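Local structure of 2-nitropropane dioxygenase (Streptomyces ansochromogenes, 3BW2) at residues A[126-131]-A[136-141]; A[259-264]-A[312-317]. The protein is an FMN-dependent nitroalkane-oxidising enzyme with a TIM-barrel fold that probably uses molecular oxygen to denitrify alkyl nitronates such as propionate 3-nitronate. One frame throughout, in Å; residues are numbered along the deposited sequence.

Contact 1. Residues A[126-131]-A[136-141]; sequences VSFHFG and EVIARL. With FMN (flavin mononucleotide), chain B.
The far end of the F128 ring meets the inner side of helix 135-143, where L141 reaches back to it. The two side chains come from opposite directions, and L141 CD1 lies at the ring's edge, near its plane, 3.7 Å from F128 CZ. With CG of F128 anti to its carbonyl carbon (chi1 -62°), the ring is carried out from the strand toward the helix. One turn before L141, V137 crosses the phenyl group at a slant, and V137 CG1 stands 4.1 Å from F128 CZ. I138 approaches with the end of its side chain, CD1 standing 4.2 Å from F128 CE2. V126, two residues back on the strand, adds a looser contact through CG1, 4.4 Å from L141 CD1. The join is wholly apolar; strand 126-129 and helix 136-141 run nearly antiparallel, at 165°, with axes 11.3 Å apart. T148 of the next strand and L119 of helix 111-120 also pack on L141.

H129 points to the other side of the strand, into the flavin pocket. The C2 carbonyl of the flavin lies over one face of its imidazole, FMN O2 3.1 Å from H129 CD2, with the two ring systems inclined rather than stacked. F130 places its own ring face over H129 ND1. Replacing the imidazole by the methyl group of an alanine is likely to leave FMN O2 without the ring beside it, and F130 without the ND1 that lies over its face. A strand with an apolar face toward its helix and a cofactor-facing residue at its C-terminal end is characteristic of the beta-alpha-beta units of an FMN-binding TIM barrel.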
loop_
_atom_site.group_PDB
_atom_site.type_symbol
_atom_site.label_atom_id
_atom_site.label_comp_id
_atom_site.label_asym_id
_atom_site.label_seq_id
_atom_site.Cartn_x
_atom_site.Cartn_y
_atom_site.Cartn_z
ATOM N N VAL A 126 23.683 -10.380 -7.181
ATOM C CA VAL A 126 22.711 -11.280 -7.796
ATOM C C VAL A 126 21.465 -11.260 -6.922
ATOM O O VAL A 126 21.560 -11.365 -5.698
ATOM C CB VAL A 126 23.231 -12.736 -7.883
ATOM C CG1 VAL A 126 22.104 -13.669 -8.330
ATOM C CG2 VAL A 126 24.378 -12.819 -8.876
ATOM N N SER A 127 20.300 -11.099 -7.541
ATOM C CA SER A 127 19.052 -11.091 -6.786
ATOM C C SER A 127 18.164 -12.212 -7.312
ATOM O O SER A 127 18.310 -12.644 -8.454
ATOM C CB SER A 127 18.338 -9.735 -6.902
ATOM O OG SER A 127 17.909 -9.482 -8.228
ATOM N N PHE A 128 17.256 -12.689 -6.471
ATOM C CA PHE A 128 16.363 -13.780 -6.845
ATOM C C PHE A 128 14.911 -13.363 -6.688
ATOM O O PHE A 128 14.573 -12.616 -5.773
ATOM C CB PHE A 128 16.638 -15.002 -5.963
ATOM C CG PHE A 128 18.031 -15.552 -6.102
ATOM C CD1 PHE A 128 18.298 -16.587 -6.987
ATOM C CD2 PHE A 128 19.079 -15.023 -5.355
ATOM C CE1 PHE A 128 19.595 -17.093 -7.130
ATOM C CE2 PHE A 128 20.373 -15.519 -5.487
ATOM C CZ PHE A 128 20.631 -16.557 -6.379
ATOM N N HIS A 129 14.057 -13.857 -7.578
ATOM C CA HIS A 129 12.639 -13.533 -7.529
ATOM C C HIS A 129 11.822 -14.821 -7.553
ATOM O O HIS A 129 12.263 -15.829 -8.111
ATOM C CB HIS A 129 12.257 -12.652 -8.728
ATOM C CG HIS A 129 11.165 -11.668 -8.431
ATOM N ND1 HIS A 129 9.954 -11.671 -9.091
ATOM C CD2 HIS A 129 11.110 -10.640 -7.552
ATOM C CE1 HIS A 129 9.200 -10.686 -8.633
ATOM N NE2 HIS A 129 9.879 -10.044 -7.698
ATOM N N PHE A 130 10.644 -14.778 -6.931
ATOM C CA PHE A 130 9.719 -15.913 -6.861
ATOM C C PHE A 130 10.168 -17.001 -5.887
ATOM O O PHE A 130 9.926 -18.189 -6.113
ATOM C CB PHE A 130 9.508 -16.531 -8.248
ATOM C CG PHE A 130 8.922 -15.584 -9.263
ATOM C CD1 PHE A 130 7.729 -14.916 -9.008
ATOM C CD2 PHE A 130 9.549 -15.386 -10.490
ATOM C CE1 PHE A 130 7.165 -14.064 -9.964
ATOM C CE2 PHE A 130 9.000 -14.541 -11.448
ATOM C CZ PHE A 130 7.802 -13.877 -11.185
ATOM N N GLY A 131 10.819 -16.599 -4.803
ATOM C CA GLY A 131 11.263 -17.578 -3.831
ATOM C C GLY A 131 12.651 -17.334 -3.282
ATOM O O GLY A 131 13.258 -16.296 -3.537
ATOM N N GLU A 136 22.814 -23.297 0.179
ATOM C CA GLU A 136 24.101 -23.689 -0.400
ATOM C C GLU A 136 24.417 -22.772 -1.584
ATOM O O GLU A 136 25.576 -22.460 -1.853
ATOM C CB GLU A 136 24.064 -25.143 -0.878
ATOM C CG GLU A 136 24.157 -26.189 0.222
ATOM C CD GLU A 136 25.465 -26.126 0.996
ATOM O OE1 GLU A 136 26.477 -25.631 0.449
ATOM O OE2 GLU A 136 25.483 -26.586 2.157
ATOM N N VAL A 137 23.373 -22.358 -2.299
ATOM C CA VAL A 137 23.526 -21.462 -3.443
ATOM C C VAL A 137 24.018 -20.105 -2.932
ATOM O O VAL A 137 24.956 -19.529 -3.480
ATOM C CB VAL A 137 22.183 -21.291 -4.195
ATOM C CG1 VAL A 137 22.282 -20.181 -5.229
ATOM C CG2 VAL A 137 21.809 -22.595 -4.878
ATOM N N ILE A 138 23.383 -19.606 -1.876
ATOM C CA ILE A 138 23.768 -18.334 -1.271
ATOM C C ILE A 138 25.221 -18.411 -0.797
ATOM O O ILE A 138 26.010 -17.493 -1.030
ATOM C CB ILE A 138 22.864 -17.998 -0.052
ATOM C CG1 ILE A 138 21.413 -17.802 -0.512
ATOM C CG2 ILE A 138 23.382 -16.749 0.670
ATOM C CD1 ILE A 138 21.230 -16.689 -1.522
ATOM N N ALA A 139 25.574 -19.513 -0.139
ATOM C CA ALA A 139 26.931 -19.686 0.367
ATOM C C ALA A 139 27.974 -19.707 -0.748
ATOM O O ALA A 139 29.023 -19.065 -0.643
ATOM C CB ALA A 139 27.023 -20.965 1.187
ATOM N N ARG A 140 27.694 -20.431 -1.821
ATOM C CA ARG A 140 28.652 -20.502 -2.914
ATOM C C ARG A 140 28.841 -19.138 -3.579
ATOM O O ARG A 140 29.963 -18.759 -3.928
ATOM C CB ARG A 140 28.215 -21.545 -3.944
ATOM C CG ARG A 140 29.325 -21.916 -4.917
ATOM C CD ARG A 140 29.078 -23.270 -5.563
ATOM N NE ARG A 140 28.898 -24.318 -4.561
ATOM C CZ ARG A 140 28.725 -25.604 -4.851
ATOM N NH1 ARG A 140 28.713 -26.005 -6.117
ATOM N NH2 ARG A 140 28.556 -26.488 -3.876
ATOM N N LEU A 141 27.750 -18.397 -3.757
ATOM C CA LEU A 141 27.847 -17.071 -4.365
ATOM C C LEU A 141 28.635 -16.145 -3.443
ATOM O O LEU A 141 29.445 -15.339 -3.900
ATOM C CB LEU A 141 26.452 -16.488 -4.627
ATOM C CG LEU A 141 25.737 -17.046 -5.860
ATOM C CD1 LEU A 141 24.289 -16.573 -5.880
ATOM C CD2 LEU A 141 26.468 -16.597 -7.120
HETATM N N1 FMN B . 11.607 -7.923 -10.519
HETATM C C2 FMN B . 12.490 -9.010 -10.633
HETATM O O2 FMN B . 13.037 -9.466 -9.632
HETATM N N3 FMN B . 12.762 -9.573 -11.869
HETATM C C4 FMN B . 12.197 -9.105 -13.044
HETATM O O4 FMN B . 12.478 -9.641 -14.133
HETATM C C4A FMN B . 11.311 -7.997 -12.955
HETATM N N5 FMN B . 10.728 -7.457 -14.099
HETATM C C5A FMN B . 9.879 -6.349 -14.038
HETATM C C6 FMN B . 9.329 -5.821 -15.235
HETATM C C7 FMN B . 8.455 -4.679 -15.240
HETATM C C7M FMN B . 8.608 -3.793 -16.500
HETATM C C8 FMN B . 8.214 -4.085 -13.946
HETATM C C8M FMN B . 7.954 -2.591 -13.752
HETATM C C9 FMN B . 8.741 -4.620 -12.728
HETATM C C9A FMN B . 9.584 -5.756 -12.770
HETATM N N10 FMN B . 10.153 -6.311 -11.592
HETATM C C10 FMN B . 11.024 -7.418 -11.673
HETATM C "C1'" FMN B . 9.712 -5.824 -10.209
HETATM C "C2'" FMN B . 10.796 -4.843 -9.695
HETATM O "O2'" FMN B . 11.855 -5.593 -9.121
HETATM C "C3'" FMN B . 10.262 -3.888 -8.571
HETATM O "O3'" FMN B . 9.774 -4.731 -7.527
HETATM C "C4'" FMN B . 9.125 -2.954 -9.015
HETATM O "O4'" FMN B . 9.501 -2.371 -10.263
HETATM C "C5'" FMN B . 8.886 -1.834 -7.958
HETATM O "O5'" FMN B . 7.816 -0.930 -8.353
HETATM P P FMN B . 7.941 0.416 -9.273
HETATM O O1P FMN B . 9.290 0.616 -8.669
HETATM O O2P FMN B . 6.647 0.741 -8.550
HETATM O O3P FMN B . 7.863 -0.545 -10.444
#

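Contact 2. Residues A[259-264]-A[312-317]; sequences PLFART and GDAQGM
A small, partly buried loop-to-loop contact joins residues 259-264, leading from helix 250-255 into strand 264-267, to residues 312-317, which follow helix 296-311. F261 carries one side of it, and A314 and Q315 the other. The phenyl ring of F261 extends toward the second loop and meets it mainly with the outer atoms CZ and CE1. The side chains of F261 and Q315 cross at a slant, yet the Q315 amide is nearly parallel to the phenyl ring (planes 15° apart), and Q315 NE2 comes to 3.2 Å from F261 CZ. A bend at chi2 (-61°) brings the amide back to the ring, although the CB of Q315 does not itself point there. The other end of the amide is held by the backbone N of R281, which donates to Q315 OE1 and should limit how far the group can turn. A314 CB approaches from the other side of the ring plane, 3.9 Å from F261 CZ, so the end of the ring sits between amide and methyl group. A255, L278 and L319 also pack on this ring.

Within the second loop, D313 OD1 accepts from Q315 N at 3.0 Å, the donor approaching from 56° above the carboxylate plane, while D313 OD2 is hydrogen-bonded to Y96 OH. G316 N donates a hydrogen bond to D313 O, at 3.2 Å. Just before D313, G312 takes a positive phi where helix 296-311 ends. The segment thus combines a Schellman motif closing the helix with an Asx turn immediately after it, and the turn presents A314 and Q315 to F261.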
loop_
_atom_site.group_PDB
_atom_site.type_symbol
_atom_site.label_atom_id
_atom_site.label_comp_id
_atom_site.label_asym_id
_atom_site.label_seq_id
_atom_site.Cartn_x
_atom_site.Cartn_y
_atom_site.Cartn_z
ATOM N N PRO A 259 -3.792 9.275 -19.827
ATOM C CA PRO A 259 -4.993 9.351 -18.990
ATOM C C PRO A 259 -5.945 8.178 -19.203
ATOM O O PRO A 259 -6.720 7.830 -18.313
ATOM C CB PRO A 259 -5.618 10.681 -19.404
ATOM C CG PRO A 259 -4.421 11.514 -19.731
ATOM C CD PRO A 259 -3.568 10.550 -20.533
ATOM N N LEU A 260 -5.879 7.569 -20.382
ATOM C CA LEU A 260 -6.735 6.434 -20.710
ATOM C C LEU A 260 -6.309 5.160 -19.982
ATOM O O LEU A 260 -7.010 4.148 -20.012
ATOM C CB LEU A 260 -6.728 6.200 -22.219
ATOM C CG LEU A 260 -7.223 7.403 -23.024
ATOM C CD1 LEU A 260 -7.141 7.097 -24.513
ATOM C CD2 LEU A 260 -8.654 7.731 -22.621
ATOM N N PHE A 261 -5.147 5.219 -19.342
ATOM C CA PHE A 261 -4.606 4.100 -18.572
ATOM C C PHE A 261 -4.330 4.686 -17.194
ATOM O O PHE A 261 -3.223 4.588 -16.673
ATOM C CB PHE A 261 -3.296 3.605 -19.189
ATOM C CG PHE A 261 -3.464 2.925 -20.517
ATOM C CD1 PHE A 261 -4.004 1.647 -20.596
ATOM C CD2 PHE A 261 -3.078 3.564 -21.690
ATOM C CE1 PHE A 261 -4.155 1.011 -21.823
ATOM C CE2 PHE A 261 -3.225 2.939 -22.921
ATOM C CZ PHE A 261 -3.764 1.658 -22.989
ATOM N N ALA A 262 -5.354 5.298 -16.615
ATOM C CA ALA A 262 -5.232 5.948 -15.320
ATOM C C ALA A 262 -5.021 5.039 -14.117
ATOM O O ALA A 262 -4.496 5.486 -13.098
ATOM C CB ALA A 262 -6.449 6.836 -15.080
ATOM N N ARG A 263 -5.407 3.772 -14.215
ATOM C CA ARG A 263 -5.247 2.894 -13.066
ATOM C C ARG A 263 -4.517 1.582 -13.329
ATOM O O ARG A 263 -4.370 1.148 -14.475
ATOM C CB ARG A 263 -6.625 2.614 -12.449
ATOM C CG ARG A 263 -6.587 1.904 -11.105
ATOM C CD ARG A 263 -7.839 2.208 -10.285
ATOM N NE ARG A 263 -9.072 1.825 -10.970
ATOM C CZ ARG A 263 -10.291 2.017 -10.474
ATOM N NH1 ARG A 263 -10.445 2.589 -9.285
ATOM N NH2 ARG A 263 -11.359 1.640 -11.165
ATOM N N THR A 264 -4.052 0.967 -12.245
ATOM C CA THR A 264 -3.351 -0.304 -12.307
ATOM C C THR A 264 -4.074 -1.300 -11.411
ATOM O O THR A 264 -4.873 -0.920 -10.549
ATOM C CB THR A 264 -1.905 -0.189 -11.796
ATOM O OG1 THR A 264 -1.916 0.027 -10.378
ATOM C CG2 THR A 264 -1.190 0.969 -12.468
ATOM N N GLY A 312 1.629 -2.547 -32.019
ATOM C CA GLY A 312 1.593 -1.318 -31.249
ATOM C C GLY A 312 0.293 -1.174 -30.477
ATOM O O GLY A 312 -0.084 -0.067 -30.085
ATOM N N ASP A 313 -0.387 -2.294 -30.248
ATOM C CA ASP A 313 -1.661 -2.298 -29.527
ATOM C C ASP A 313 -1.476 -2.515 -28.025
ATOM O O ASP A 313 -1.372 -3.648 -27.555
ATOM C CB ASP A 313 -2.578 -3.377 -30.113
ATOM C CG ASP A 313 -3.866 -3.548 -29.326
ATOM O OD1 ASP A 313 -4.257 -2.618 -28.585
ATOM O OD2 ASP A 313 -4.494 -4.619 -29.459
ATOM N N ALA A 314 -1.446 -1.413 -27.282
ATOM C CA ALA A 314 -1.256 -1.455 -25.837
ATOM C C ALA A 314 -2.362 -2.195 -25.084
ATOM O O ALA A 314 -2.163 -2.608 -23.944
ATOM C CB ALA A 314 -1.120 -0.026 -25.293
ATOM N N GLN A 315 -3.521 -2.369 -25.712
ATOM C CA GLN A 315 -4.635 -3.051 -25.055
ATOM C C GLN A 315 -4.438 -4.562 -24.933
ATOM O O GLN A 315 -5.171 -5.229 -24.199
ATOM C CB GLN A 315 -5.946 -2.783 -25.798
ATOM C CG GLN A 315 -6.365 -1.323 -25.878
ATOM C CD GLN A 315 -6.605 -0.692 -24.517
ATOM O OE1 GLN A 315 -6.997 -1.363 -23.564
ATOM N NE2 GLN A 315 -6.385 0.612 -24.429
ATOM N N GLY A 316 -3.454 -5.104 -25.646
ATOM C CA GLY A 316 -3.206 -6.535 -25.583
ATOM C C GLY A 316 -1.844 -6.851 -25.001
ATOM O O GLY A 316 -1.365 -7.984 -25.068
ATOM N N MET A 317 -1.216 -5.841 -24.412
ATOM C CA MET A 317 0.105 -6.006 -23.826
ATOM C C MET A 317 0.082 -6.046 -22.303
ATOM O O MET A 317 -0.861 -5.560 -21.670
ATOM C CB MET A 317 1.013 -4.863 -24.282
ATOM C CG MET A 317 1.288 -4.843 -25.776
ATOM S SD MET A 317 2.129 -3.338 -26.272
ATOM C CE MET A 317 3.671 -3.520 -25.404
#

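Overall arrangement
Contact 1 and contact 2 lie on opposite sides of the chain's centre, 34 Å apart between centres and about 16 Å between nearest atoms, and they do not touch. Along the chain they come in series, 126-131 with 136-141 closing well before 259-264 with 312-317 begins. Contact 1 is local, within one beta-alpha-beta unit of the parallel barrel sheet, and its strand reaches the flavin. Contact 2 spans 48 residues; its strand 264-267 joins an antiparallel sheet with 275-278 and 178-179, the last coming from earlier in the chain. Contact 1 thus belongs to the cofactor-bearing barrel, whereas contact 2 joins two loops beyond its last strand, 233-236.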